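PDB 5FQ8: outer membrane protein Omp121 from Bacteroides thetaiotaomicron, which probably takes up nutrients across the outer membrane as a TonB-dependent receptor and binds metal ions, calcium among them. Local coordinates for residues V107-S112 with R454-N458; N131-D137 with K292-R298; Y314-N320 with N377-R383; L477-G482 with L523-G528. All blocks are in the same frame, centred on the assembly; numbering follows the deposited sequence.

Contact 1: residues V107-S112 with R454-N458; sequences VPLNNS and RREIN. With C8E ((hydroxyethyloxy)tri(ethyloxy)octane), chain U; KR0 (3-decanoyloxypropyl decanoate), chain K.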
# COMPACT_ATOMS: atom_id res chain seq x y z
N VAL B 107 -26.72 -26.08 -8.67
CA VAL B 107 -25.32 -25.95 -8.29
C VAL B 107 -25.24 -24.92 -7.18
O VAL B 107 -25.90 -23.89 -7.26
CB VAL B 107 -24.46 -25.52 -9.48
CG1 VAL B 107 -23.03 -25.25 -9.02
CG2 VAL B 107 -24.52 -26.57 -10.56
N PRO B 108 -24.47 -25.16 -6.12
CA PRO B 108 -24.35 -24.15 -5.08
C PRO B 108 -23.91 -22.82 -5.64
O PRO B 108 -23.08 -22.74 -6.54
CB PRO B 108 -23.29 -24.74 -4.15
CG PRO B 108 -23.45 -26.20 -4.32
CD PRO B 108 -23.80 -26.41 -5.75
N LEU B 109 -24.50 -21.76 -5.12
CA LEU B 109 -24.21 -20.40 -5.54
C LEU B 109 -23.36 -19.71 -4.49
O LEU B 109 -23.57 -19.89 -3.29
CB LEU B 109 -25.50 -19.63 -5.75
CG LEU B 109 -25.39 -18.20 -6.25
CD1 LEU B 109 -25.05 -18.26 -7.70
CD2 LEU B 109 -26.68 -17.44 -6.02
N ASN B 110 -22.40 -18.90 -4.93
CA ASN B 110 -21.60 -18.17 -3.97
C ASN B 110 -22.45 -17.08 -3.33
O ASN B 110 -23.10 -16.30 -4.03
CB ASN B 110 -20.35 -17.58 -4.62
CG ASN B 110 -19.57 -16.70 -3.68
OD1 ASN B 110 -19.62 -15.48 -3.77
ND2 ASN B 110 -18.84 -17.31 -2.76
N ASN B 111 -22.45 -17.03 -2.01
CA ASN B 111 -23.22 -16.06 -1.27
C ASN B 111 -22.33 -15.32 -0.30
O ASN B 111 -22.62 -15.18 0.89
CB ASN B 111 -24.38 -16.73 -0.55
CG ASN B 111 -25.33 -15.74 0.08
OD1 ASN B 111 -25.51 -14.64 -0.42
ND2 ASN B 111 -25.93 -16.13 1.20
N SER B 112 -21.21 -14.83 -0.80
CA SER B 112 -20.25 -14.15 0.05
C SER B 112 -20.65 -12.70 0.20
O SER B 112 -21.18 -12.09 -0.72
CB SER B 112 -18.85 -14.26 -0.54
OG SER B 112 -18.46 -15.62 -0.59
N ARG B 454 -12.42 -14.56 -5.73
CA ARG B 454 -13.13 -15.69 -5.16
C ARG B 454 -13.34 -16.75 -6.23
O ARG B 454 -13.54 -16.43 -7.39
CB ARG B 454 -14.48 -15.28 -4.62
CG ARG B 454 -14.45 -14.80 -3.22
CD ARG B 454 -15.80 -14.32 -2.77
NE ARG B 454 -15.63 -13.46 -1.62
CZ ARG B 454 -15.31 -13.89 -0.41
NH1 ARG B 454 -15.14 -15.19 -0.19
NH2 ARG B 454 -15.18 -13.03 0.58
N ARG B 455 -13.35 -18.01 -5.81
CA ARG B 455 -13.56 -19.07 -6.79
C ARG B 455 -14.00 -20.35 -6.11
O ARG B 455 -13.34 -20.83 -5.19
CB ARG B 455 -12.28 -19.28 -7.59
CG ARG B 455 -12.33 -20.34 -8.64
CD ARG B 455 -11.20 -20.15 -9.61
NE ARG B 455 -11.27 -21.11 -10.70
CZ ARG B 455 -10.54 -22.22 -10.75
NH1 ARG B 455 -9.67 -22.50 -9.78
NH2 ARG B 455 -10.67 -23.04 -11.78
N GLU B 456 -15.12 -20.91 -6.55
CA GLU B 456 -15.60 -22.18 -6.02
C GLU B 456 -15.89 -23.11 -7.18
O GLU B 456 -16.29 -22.69 -8.25
CB GLU B 456 -16.85 -22.00 -5.17
CG GLU B 456 -16.82 -20.78 -4.24
CD GLU B 456 -18.10 -20.63 -3.45
OE1 GLU B 456 -19.03 -21.42 -3.72
OE2 GLU B 456 -18.18 -19.74 -2.57
N ILE B 457 -15.67 -24.40 -6.96
CA ILE B 457 -15.94 -25.39 -7.98
C ILE B 457 -16.66 -26.56 -7.33
O ILE B 457 -16.24 -27.04 -6.28
CB ILE B 457 -14.67 -25.89 -8.68
CG1 ILE B 457 -14.12 -24.82 -9.59
CG2 ILE B 457 -14.97 -27.13 -9.48
CD1 ILE B 457 -12.81 -25.20 -10.20
N ASN B 458 -17.73 -27.01 -7.96
CA ASN B 458 -18.53 -28.09 -7.43
C ASN B 458 -18.76 -29.12 -8.51
O ASN B 458 -19.11 -28.76 -9.64
CB ASN B 458 -19.85 -27.57 -6.88
CG ASN B 458 -20.54 -28.58 -6.02
OD1 ASN B 458 -20.10 -28.86 -4.91
ND2 ASN B 458 -21.62 -29.15 -6.53
C8 C8E U . -10.15 -25.75 -13.16
O9 C8E U . -11.25 -25.03 -13.67
C10 C8E U . -11.99 -25.86 -14.53
C11 C8E U . -12.62 -25.09 -15.68
O12 C8E U . -13.82 -25.75 -16.02
C13 C8E U . -14.54 -25.17 -17.07
C14 C8E U . -15.94 -25.78 -17.08
O15 C8E U . -16.69 -25.31 -15.97
C16 C8E U . -18.07 -25.56 -16.14
C1 KR0 K . -12.18 -31.96 -6.23
O1 KR0 K . -12.90 -32.98 -6.92
C2 KR0 K . -13.00 -30.70 -6.33
C3 KR0 K . -12.35 -29.70 -7.26
C4 KR0 K . -10.68 -30.69 -13.09
O4 KR0 K . -12.46 -30.08 -8.63
C5 KR0 K . -11.64 -29.34 -9.58
C6 KR0 K . -12.09 -31.17 -13.44
C7 KR0 K . -12.43 -33.50 -8.19
C8 KR0 K . -12.42 -31.11 -14.94
O8 KR0 K . -10.91 -28.48 -9.15
C9 KR0 K . -13.88 -31.48 -15.22
O9 KR0 K . -11.25 -33.78 -8.32
C10 KR0 K . -11.69 -29.59 -11.07
C11 KR0 K . -10.52 -30.42 -11.58
C12 KR0 K . -13.36 -33.69 -9.36
C13 KR0 K . -13.08 -35.04 -10.00
C14 KR0 K . -14.13 -31.82 -16.69
C15 KR0 K . -15.61 -31.83 -17.06
C16 KR0 K . -15.85 -31.92 -18.55
C17 KR0 K . -14.26 -35.55 -10.82
C18 KR0 K . -14.11 -35.28 -12.31
C19 KR0 K . -15.41 -35.67 -13.03
C20 KR0 K . -15.27 -35.77 -14.54
C21 KR0 K . -16.62 -36.10 -15.18
C22 KR0 K . -16.47 -36.64 -16.61
C23 KR0 K . -17.78 -36.71 -17.38

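Contact 2: residues N131-D137 with K292-R298; sequences NAINPDD and KYTFSAR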
# COMPACT_ATOMS: atom_id res chain seq x y z
N ASN B 131 -27.56 -11.48 -4.11
CA ASN B 131 -28.12 -10.28 -4.71
C ASN B 131 -27.83 -10.16 -6.20
O ASN B 131 -28.29 -9.20 -6.81
CB ASN B 131 -27.57 -9.06 -4.02
CG ASN B 131 -28.29 -8.74 -2.80
OD1 ASN B 131 -28.91 -9.60 -2.21
ND2 ASN B 131 -28.24 -7.48 -2.39
N ALA B 132 -27.07 -11.09 -6.78
CA ALA B 132 -26.68 -10.95 -8.17
C ALA B 132 -27.69 -11.58 -9.10
O ALA B 132 -27.80 -11.16 -10.26
CB ALA B 132 -25.32 -11.58 -8.41
N ILE B 133 -28.39 -12.60 -8.64
CA ILE B 133 -29.37 -13.26 -9.48
C ILE B 133 -30.43 -12.25 -9.86
O ILE B 133 -30.75 -11.34 -9.09
CB ILE B 133 -29.94 -14.48 -8.75
CG1 ILE B 133 -30.94 -15.20 -9.62
CG2 ILE B 133 -30.63 -14.08 -7.50
CD1 ILE B 133 -31.25 -16.54 -9.09
N ASN B 134 -30.90 -12.35 -11.10
CA ASN B 134 -31.93 -11.47 -11.61
C ASN B 134 -33.29 -12.08 -11.33
O ASN B 134 -33.60 -13.15 -11.88
CB ASN B 134 -31.74 -11.25 -13.10
CG ASN B 134 -32.94 -10.61 -13.76
OD1 ASN B 134 -33.79 -9.99 -13.12
ND2 ASN B 134 -33.00 -10.74 -15.07
N PRO B 135 -34.14 -11.45 -10.53
CA PRO B 135 -35.43 -12.07 -10.19
C PRO B 135 -36.29 -12.40 -11.39
O PRO B 135 -37.00 -13.41 -11.35
CB PRO B 135 -36.09 -11.01 -9.30
CG PRO B 135 -35.38 -9.74 -9.61
CD PRO B 135 -34.00 -10.10 -9.96
N ASP B 136 -36.22 -11.60 -12.46
CA ASP B 136 -37.02 -11.90 -13.64
C ASP B 136 -36.71 -13.26 -14.24
O ASP B 136 -37.51 -13.77 -15.03
CB ASP B 136 -36.82 -10.82 -14.70
CG ASP B 136 -37.57 -9.56 -14.40
OD1 ASP B 136 -38.60 -9.63 -13.69
OD2 ASP B 136 -37.15 -8.49 -14.88
N ASP B 137 -35.59 -13.88 -13.89
CA ASP B 137 -35.23 -15.19 -14.41
C ASP B 137 -35.76 -16.33 -13.57
O ASP B 137 -35.56 -17.48 -13.94
CB ASP B 137 -33.72 -15.35 -14.49
CG ASP B 137 -33.12 -14.68 -15.69
OD1 ASP B 137 -33.82 -14.55 -16.71
OD2 ASP B 137 -31.94 -14.29 -15.60
N LYS B 292 -26.40 -2.40 -11.23
CA LYS B 292 -26.38 -3.84 -11.44
C LYS B 292 -26.57 -4.10 -12.92
O LYS B 292 -27.38 -3.45 -13.57
CB LYS B 292 -27.45 -4.51 -10.60
CG LYS B 292 -27.45 -6.00 -10.66
CD LYS B 292 -28.68 -6.57 -10.00
CE LYS B 292 -28.60 -8.06 -9.93
NZ LYS B 292 -29.80 -8.66 -9.35
N TYR B 293 -25.76 -5.01 -13.47
CA TYR B 293 -25.92 -5.53 -14.82
C TYR B 293 -25.75 -7.03 -14.77
O TYR B 293 -24.80 -7.53 -14.18
CB TYR B 293 -24.89 -4.96 -15.80
CG TYR B 293 -24.98 -3.50 -16.16
CD1 TYR B 293 -24.32 -2.55 -15.41
CD2 TYR B 293 -25.67 -3.07 -17.28
CE1 TYR B 293 -24.37 -1.22 -15.74
CE2 TYR B 293 -25.73 -1.74 -17.61
CZ TYR B 293 -25.07 -0.81 -16.83
OH TYR B 293 -25.11 0.52 -17.14
N THR B 294 -26.66 -7.76 -15.39
CA THR B 294 -26.51 -9.20 -15.54
C THR B 294 -26.74 -9.60 -16.99
O THR B 294 -27.39 -8.88 -17.74
CB THR B 294 -27.48 -9.98 -14.66
OG1 THR B 294 -28.82 -9.78 -15.14
CG2 THR B 294 -27.37 -9.50 -13.24
N PHE B 295 -26.20 -10.76 -17.36
CA PHE B 295 -26.46 -11.38 -18.64
C PHE B 295 -26.49 -12.88 -18.41
O PHE B 295 -25.67 -13.40 -17.67
CB PHE B 295 -25.41 -11.03 -19.68
CG PHE B 295 -25.70 -11.58 -21.04
CD1 PHE B 295 -26.52 -10.90 -21.91
CD2 PHE B 295 -25.17 -12.80 -21.43
CE1 PHE B 295 -26.81 -11.41 -23.14
CE2 PHE B 295 -25.45 -13.31 -22.66
CZ PHE B 295 -26.27 -12.62 -23.52
N SER B 296 -27.45 -13.57 -19.02
CA SER B 296 -27.59 -15.01 -18.85
C SER B 296 -27.93 -15.68 -20.17
O SER B 296 -28.53 -15.07 -21.05
CB SER B 296 -28.65 -15.35 -17.81
OG SER B 296 -28.83 -16.75 -17.73
N ALA B 297 -27.55 -16.94 -20.29
CA ALA B 297 -27.83 -17.72 -21.48
C ALA B 297 -27.92 -19.16 -21.03
O ALA B 297 -26.97 -19.69 -20.48
CB ALA B 297 -26.74 -17.54 -22.53
N ARG B 298 -29.07 -19.78 -21.24
CA ARG B 298 -29.33 -21.11 -20.74
C ARG B 298 -29.94 -21.93 -21.85
O ARG B 298 -30.87 -21.49 -22.52
CB ARG B 298 -30.27 -21.07 -19.54
CG ARG B 298 -29.64 -20.52 -18.31
CD ARG B 298 -30.61 -20.30 -17.22
NE ARG B 298 -31.07 -18.92 -17.19
CZ ARG B 298 -32.34 -18.57 -17.14
NH1 ARG B 298 -33.27 -19.50 -17.12
NH2 ARG B 298 -32.68 -17.29 -17.11

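Contact 3: residues Y314-N320 with N377-R383; sequences YAYQKNN and NEYESER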
# COMPACT_ATOMS: atom_id res chain seq x y z
N TYR B 314 -23.11 -13.82 -16.20
CA TYR B 314 -22.15 -12.79 -15.84
C TYR B 314 -22.88 -11.73 -15.06
O TYR B 314 -24.01 -11.38 -15.39
CB TYR B 314 -21.48 -12.20 -17.08
CG TYR B 314 -20.76 -10.88 -16.92
CD1 TYR B 314 -19.43 -10.83 -16.59
CD2 TYR B 314 -21.41 -9.68 -17.14
CE1 TYR B 314 -18.76 -9.63 -16.45
CE2 TYR B 314 -20.75 -8.47 -17.01
CZ TYR B 314 -19.43 -8.46 -16.67
OH TYR B 314 -18.77 -7.28 -16.53
N ALA B 315 -22.24 -11.23 -14.00
CA ALA B 315 -22.82 -10.22 -13.14
C ALA B 315 -21.82 -9.10 -12.93
O ALA B 315 -20.64 -9.36 -12.66
CB ALA B 315 -23.25 -10.81 -11.81
N TYR B 316 -22.28 -7.87 -13.06
CA TYR B 316 -21.50 -6.68 -12.75
C TYR B 316 -22.17 -5.91 -11.63
O TYR B 316 -23.40 -5.91 -11.52
CB TYR B 316 -21.39 -5.80 -13.96
CG TYR B 316 -20.71 -4.49 -13.68
CD1 TYR B 316 -19.33 -4.37 -13.77
CD2 TYR B 316 -21.44 -3.37 -13.36
CE1 TYR B 316 -18.70 -3.18 -13.53
CE2 TYR B 316 -20.82 -2.17 -13.12
CZ TYR B 316 -19.45 -2.08 -13.20
OH TYR B 316 -18.84 -0.88 -12.96
N GLN B 317 -21.37 -5.23 -10.82
CA GLN B 317 -21.95 -4.25 -9.92
C GLN B 317 -20.96 -3.14 -9.66
O GLN B 317 -19.75 -3.37 -9.64
CB GLN B 317 -22.41 -4.88 -8.60
CG GLN B 317 -21.34 -5.31 -7.66
CD GLN B 317 -21.92 -6.02 -6.47
OE1 GLN B 317 -22.29 -7.19 -6.56
NE2 GLN B 317 -22.01 -5.32 -5.36
N LYS B 318 -21.47 -1.93 -9.50
CA LYS B 318 -20.67 -0.83 -8.99
C LYS B 318 -21.42 -0.21 -7.82
O LYS B 318 -22.41 0.49 -8.02
CB LYS B 318 -20.38 0.23 -10.05
CG LYS B 318 -19.05 0.92 -9.83
CD LYS B 318 -18.91 2.17 -10.64
CE LYS B 318 -19.33 3.36 -9.83
NZ LYS B 318 -19.45 4.59 -10.65
N ASN B 319 -20.94 -0.46 -6.62
CA ASN B 319 -21.46 0.17 -5.42
C ASN B 319 -20.63 1.39 -5.05
O ASN B 319 -19.41 1.38 -5.16
CB ASN B 319 -21.44 -0.81 -4.25
CG ASN B 319 -22.15 -2.09 -4.55
OD1 ASN B 319 -21.78 -2.83 -5.45
ND2 ASN B 319 -23.18 -2.39 -3.79
N ASN B 320 -21.31 2.43 -4.62
CA ASN B 320 -20.73 3.55 -3.90
C ASN B 320 -21.54 3.71 -2.63
O ASN B 320 -22.76 3.55 -2.64
CB ASN B 320 -20.78 4.85 -4.70
CG ASN B 320 -19.92 4.81 -5.93
OD1 ASN B 320 -20.37 4.40 -6.99
ND2 ASN B 320 -18.69 5.27 -5.81
N ASN B 377 -15.63 5.82 -1.39
CA ASN B 377 -15.73 4.44 -0.95
C ASN B 377 -16.49 3.66 -2.02
O ASN B 377 -17.68 3.38 -1.91
CB ASN B 377 -16.41 4.32 0.41
CG ASN B 377 -16.42 2.91 0.91
OD1 ASN B 377 -15.83 2.02 0.31
ND2 ASN B 377 -17.10 2.69 2.01
N GLU B 378 -15.77 3.27 -3.06
CA GLU B 378 -16.36 2.67 -4.24
C GLU B 378 -16.04 1.18 -4.28
O GLU B 378 -15.06 0.73 -3.70
CB GLU B 378 -15.84 3.36 -5.50
CG GLU B 378 -16.53 2.99 -6.78
CD GLU B 378 -15.95 3.68 -7.97
OE1 GLU B 378 -16.02 4.92 -8.02
OE2 GLU B 378 -15.40 2.98 -8.84
N TYR B 379 -16.90 0.42 -4.93
CA TYR B 379 -16.68 -1.00 -5.14
C TYR B 379 -17.16 -1.35 -6.53
O TYR B 379 -18.24 -0.94 -6.93
CB TYR B 379 -17.41 -1.83 -4.09
CG TYR B 379 -17.22 -3.33 -4.15
CD1 TYR B 379 -16.17 -3.94 -3.50
CD2 TYR B 379 -18.13 -4.14 -4.79
CE1 TYR B 379 -16.02 -5.31 -3.51
CE2 TYR B 379 -17.99 -5.50 -4.81
CZ TYR B 379 -16.93 -6.08 -4.18
OH TYR B 379 -16.78 -7.44 -4.20
N GLU B 380 -16.33 -2.07 -7.27
CA GLU B 380 -16.69 -2.61 -8.57
C GLU B 380 -16.40 -4.09 -8.57
O GLU B 380 -15.36 -4.52 -8.06
CB GLU B 380 -15.93 -1.92 -9.70
CG GLU B 380 -16.28 -2.48 -11.05
CD GLU B 380 -15.54 -1.86 -12.20
OE1 GLU B 380 -15.74 -0.66 -12.47
OE2 GLU B 380 -14.78 -2.58 -12.85
N SER B 381 -17.31 -4.88 -9.10
CA SER B 381 -17.19 -6.33 -9.05
C SER B 381 -17.57 -6.94 -10.38
O SER B 381 -18.48 -6.46 -11.05
CB SER B 381 -18.06 -6.89 -7.93
OG SER B 381 -18.24 -8.28 -8.07
N GLU B 382 -16.86 -7.99 -10.78
CA GLU B 382 -17.18 -8.75 -11.98
C GLU B 382 -17.26 -10.21 -11.59
O GLU B 382 -16.46 -10.68 -10.81
CB GLU B 382 -16.13 -8.53 -13.06
CG GLU B 382 -16.52 -7.48 -14.09
CD GLU B 382 -15.37 -7.04 -14.96
OE1 GLU B 382 -14.39 -6.48 -14.42
OE2 GLU B 382 -15.45 -7.26 -16.18
N ARG B 383 -18.25 -10.92 -12.12
CA ARG B 383 -18.53 -12.26 -11.63
C ARG B 383 -19.06 -13.14 -12.74
O ARG B 383 -19.99 -12.75 -13.44
CB ARG B 383 -19.55 -12.23 -10.49
CG ARG B 383 -19.99 -13.60 -10.03
CD ARG B 383 -20.87 -13.51 -8.80
NE ARG B 383 -21.26 -14.82 -8.32
CZ ARG B 383 -22.16 -15.00 -7.38
NH1 ARG B 383 -22.74 -13.95 -6.83
NH2 ARG B 383 -22.50 -16.22 -6.98
O HOH W 1 -20.35 -9.14 -9.94

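Contact 4: residues L477-G482 with L523-G528; sequences LVGFNG and LMGVFG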
# COMPACT_ATOMS: atom_id res chain seq x y z
N LEU B 477 -30.70 -43.21 -5.38
CA LEU B 477 -29.75 -42.24 -5.91
C LEU B 477 -28.43 -42.45 -5.19
O LEU B 477 -28.38 -42.38 -3.96
CB LEU B 477 -30.25 -40.81 -5.71
CG LEU B 477 -29.80 -39.69 -6.66
CD1 LEU B 477 -30.33 -38.36 -6.20
CD2 LEU B 477 -28.31 -39.61 -6.79
N VAL B 478 -27.37 -42.70 -5.96
CA VAL B 478 -26.01 -42.81 -5.45
C VAL B 478 -25.16 -41.74 -6.12
O VAL B 478 -25.24 -41.58 -7.35
CB VAL B 478 -25.43 -44.21 -5.70
CG1 VAL B 478 -23.95 -44.19 -5.54
CG2 VAL B 478 -26.01 -45.19 -4.74
N GLY B 479 -24.35 -41.02 -5.34
CA GLY B 479 -23.65 -39.87 -5.86
C GLY B 479 -22.28 -39.65 -5.24
O GLY B 479 -21.88 -40.31 -4.28
N PHE B 480 -21.57 -38.71 -5.84
CA PHE B 480 -20.27 -38.25 -5.37
C PHE B 480 -20.27 -36.73 -5.43
O PHE B 480 -20.81 -36.14 -6.36
CB PHE B 480 -19.14 -38.81 -6.23
CG PHE B 480 -17.84 -38.07 -6.08
CD1 PHE B 480 -17.55 -36.99 -6.89
CD2 PHE B 480 -16.92 -38.46 -5.14
CE1 PHE B 480 -16.37 -36.31 -6.74
CE2 PHE B 480 -15.73 -37.79 -5.00
CZ PHE B 480 -15.46 -36.72 -5.80
N ASN B 481 -19.66 -36.10 -4.43
CA ASN B 481 -19.53 -34.65 -4.43
C ASN B 481 -18.06 -34.26 -4.30
O ASN B 481 -17.29 -34.94 -3.62
CB ASN B 481 -20.35 -34.03 -3.30
CG ASN B 481 -20.41 -32.53 -3.39
OD1 ASN B 481 -20.45 -31.83 -2.39
ND2 ASN B 481 -20.40 -32.03 -4.61
N GLY B 482 -17.68 -33.18 -4.97
CA GLY B 482 -16.35 -32.64 -4.82
C GLY B 482 -16.39 -31.13 -4.83
O GLY B 482 -16.88 -30.52 -5.78
N LEU B 523 -13.37 -30.46 -0.10
CA LEU B 523 -14.27 -31.43 0.50
C LEU B 523 -14.65 -32.45 -0.55
O LEU B 523 -14.85 -32.11 -1.72
CB LEU B 523 -15.52 -30.76 1.05
CG LEU B 523 -16.58 -31.67 1.66
CD1 LEU B 523 -16.30 -31.91 3.12
CD2 LEU B 523 -17.92 -31.04 1.50
N MET B 524 -14.73 -33.70 -0.15
CA MET B 524 -15.28 -34.73 -1.00
C MET B 524 -16.27 -35.55 -0.19
O MET B 524 -16.10 -35.73 1.02
CB MET B 524 -14.20 -35.63 -1.56
CG MET B 524 -13.32 -34.95 -2.57
SD MET B 524 -12.07 -36.07 -3.18
CE MET B 524 -11.03 -36.20 -1.75
N GLY B 525 -17.31 -36.03 -0.85
CA GLY B 525 -18.27 -36.88 -0.18
C GLY B 525 -18.91 -37.88 -1.12
O GLY B 525 -18.89 -37.72 -2.34
N VAL B 526 -19.48 -38.92 -0.52
CA VAL B 526 -20.32 -39.87 -1.23
C VAL B 526 -21.65 -39.95 -0.50
O VAL B 526 -21.68 -39.89 0.73
CB VAL B 526 -19.64 -41.25 -1.33
CG1 VAL B 526 -19.11 -41.67 0.01
CG2 VAL B 526 -20.61 -42.27 -1.88
N PHE B 527 -22.75 -40.05 -1.25
CA PHE B 527 -24.06 -39.99 -0.62
C PHE B 527 -25.04 -40.91 -1.33
O PHE B 527 -24.87 -41.26 -2.50
CB PHE B 527 -24.62 -38.56 -0.59
CG PHE B 527 -24.73 -37.93 -1.94
CD1 PHE B 527 -23.66 -37.25 -2.49
CD2 PHE B 527 -25.90 -38.00 -2.65
CE1 PHE B 527 -23.76 -36.65 -3.73
CE2 PHE B 527 -26.00 -37.41 -3.88
CZ PHE B 527 -24.92 -36.73 -4.42
N GLY B 528 -26.08 -41.27 -0.60
CA GLY B 528 -27.17 -42.07 -1.14
C GLY B 528 -28.50 -41.65 -0.54
O GLY B 528 -28.58 -41.21 0.61

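Contact 1: residues V107-S112 with R454-N458
Loop 107-112 runs roughly antiparallel to strand 454-458, with end-to-end directions 157° apart, and the CA atoms of Asn110 and Glu456 stay 7.5 Å apart. The backbones are therefore too distant to pair, and side chains bridge the gap. Asn110 is the central one. Its CG lies anti to the backbone N (chi1 175°), which carries the amide toward the strand. Asn110 ND2 donates to Glu456 OE2 at 2.5 Å. The acceptor sits in the amide plane, but the nitrogen arrives from above the carboxylate plane, and the two flat groups stand nearly perpendicular, 81° apart. A second bond, from Asn110 ND2 to Ser112 OG at 2.8 Å, folds the loop back on itself and fixes the rotation of the amide. Ser112 in turn covers the Arg454 guanidinium. Ser112 CB lies over the centre of one face, 3.4 Å above its plane; the nearby Ser112 OG has a poor angle to Arg454 NH1 and makes no hydrogen bond with it. At the other end the Pro108 and Asn458 side chains cross at about a right angle, with Pro108 CD 3.6 Å from Asn458 ND2. Arg455 and Ile457 point the other way. Arg455 NH2 lies 2.8 Å from O9 of the detergent C8E, and Ile457 belongs to the KR0 pocket. Around the contact, strand 446-469 sits between strands 398-417 and 472-495. Asp407 of strand 398-417 accepts from the backbone N of Asn110, and the plug loop also packs on strands 101-103 and 376-394.

Contact 2: residues N131-D137 with K292-R298
Lys292 and Arg298 of the strand reach two ends of loop 131-137, and each uses a different kind of bond. The hydrogen bonds belong to Lys292. Its chain is extended throughout, with CG anti to the backbone N (chi1 -176°), and this brings the ammonium group up among loop carbonyls. Lys292 NZ donates to Asn131 O at 3.0 Å and to Ile133 O at 2.9 Å. The approach is tilted from the first carbonyl plane and well above the second. Ser58 O outside the segments takes a further bond from the same nitrogen. A leucine here would probably leave these buried carbonyls without their shared donor and set the turn between Asn131 and Ile133 free to shift. The ionic part is a salt bridge between Asp137 OD1 and Arg298 NH2, 3.0 Å long. The carboxylate oxygen comes to the guanidinium edge, in its plane, while the two planes stand 72° apart. Arg298 bends at chi3, and its NE donates to Ser296 OG at 3.2 Å along a nearly straight path of 167°. Ser296 OG is also hydrogen-bonded to Asn313 of strand 306-320. The Arg298 bond holds the guanidinium in place for Asp137, whose OD2 is bonded to Ser273. Van der Waals packing fills the middle. Thr294 CG2 lies 3.4 Å from Ala132 O, and Asn134 CB lies 3.9 Å from Thr294 OG1. Asn134 OD1 accepts from Asp136 N, an Asx turn that leads into the short 3-10 segment 135-137. A plug loop held by polar side chains of the inner barrel wall fits the plug-in-barrel fold of TonB-dependent receptors.

Contact 3: residues Y314-N320 with N377-R383
Ala315 to Asn320 pair with Arg383 to Glu378 as antiparallel barrel strands, 4.6 Å apart at the closest approach of their axes and in unbroken register. The tight part is the backbone ladder and the face bearing Ala315, Gln317, Asn319, Tyr379, Ser381 and Arg383. Gln317 and Ser381 exchange two bonds in a hydrogen-bonded pair, and Gln317 CG packs 3.7 Å from Ser381 CB. A water links Ala315 O to Ser381 OG. Asn319 lies alongside Tyr379 and brings OD1 to the ring edge, 3.9 Å from CD2. This face looks at the plug, where Phe126 stacks on Tyr379. Arg383 leaves the contact for its salt bridge with Asp407. The opposite face carries Tyr316, Lys318, Asn320 and the glutamates. Tyr316 has CG anti to the backbone N (chi1 174°), and its ring slants across to Glu380. There Tyr316 OH donates to Glu380 OE1 at 3.1 Å, from above the carboxylate plane. A phenylalanine in its place would probably leave Glu380 OE1 without this donor and the carboxylate freer to turn. Tyr314 OH reaches Glu382 OE2 by a weak bond of 3.3 Å. The end around Lys318 and Asn320 is looser and partly exposed. Asn320 ND2 bonds only weakly to Glu378 OE1 at 3.5 Å, and Lys318 NZ stays 4.3 Å from the same oxygen, beyond a salt bridge. Glu380 and Glu382 both form salt bridges with Arg453 of the second subunit. The chemistry is that of a charged interface between subunits, and the Tyr316 bond is likely to steady Glu380 there.

Contact 4: residues L477-G482 with L523-G528
Two neighbouring strands of the transmembrane barrel meet here, Val478 to Gly482 running antiparallel to Met524 to Gly528 at 168°. Two hydrogen-bonded pairs hold them. Gly479 and Phe527 exchange backbone bonds, with Gly479 N to Phe527 O at 2.9 Å. Asn481 and Gly525 do the same, with Asn481 N to Gly525 O at 2.8 Å. Phe527 makes the main side-chain contact. Its CG sits between the backbone N and the carbonyl carbon (chi1 58°), and this turns the ring back across the strand pair. The ring face covers Gly479, whose CA lies 3.9 Å from the ring centroid and 18° off the normal, a CH-pi contact. This is the cross-strand glycine-aromatic pairing known as aromatic rescue of glycine, in which the ring shields backbone that has no side chain of its own. Leu477 CD2 adds an apolar contact to Phe527 CE2 at 4.3 Å, and Leu152 of the plug region touches both residues. On the same face as Phe527, Asn481 is buried, and its OD1 accepts from Arg545. The other face carries Val478, Phe480, Met524 and Val526. The Phe480 ring leans toward Gly525 O, 3.5 Å from CD2, and its CZ lies 4.3 Å from Met524 CG. Val526 CG2 rests 3.3 Å from Gly479 O. Val478 and Val526 are on the surface, where lipid may meet them. Met524 also touches an apolar side chain of another protein chain, and Gly482 borders the bound KR0.

From the N terminus, the plug supplies the first segments of contacts 1 and 2, and barrel strands supply the rest. Contact 1 closes the longest loop, from 107-112 to strand 446-469. Contacts 2 and 3 both fall within that span, one after the other. Contact 2 ties the plug to strand 289-303, and contact 3 joins strands 306-320 and 376-394. Contact 4 follows in series, and no two loops cross. Neighbouring strands connect contacts 2 and 3 through the bond from Tyr316 N to Tyr293 O. A weak hydrogen bond from Arg383 NH2 to Asn110 O joins contact 3 to contact 1, and Asn481 ND2 to Asn458 OD1 joins contact 4 to contact 1.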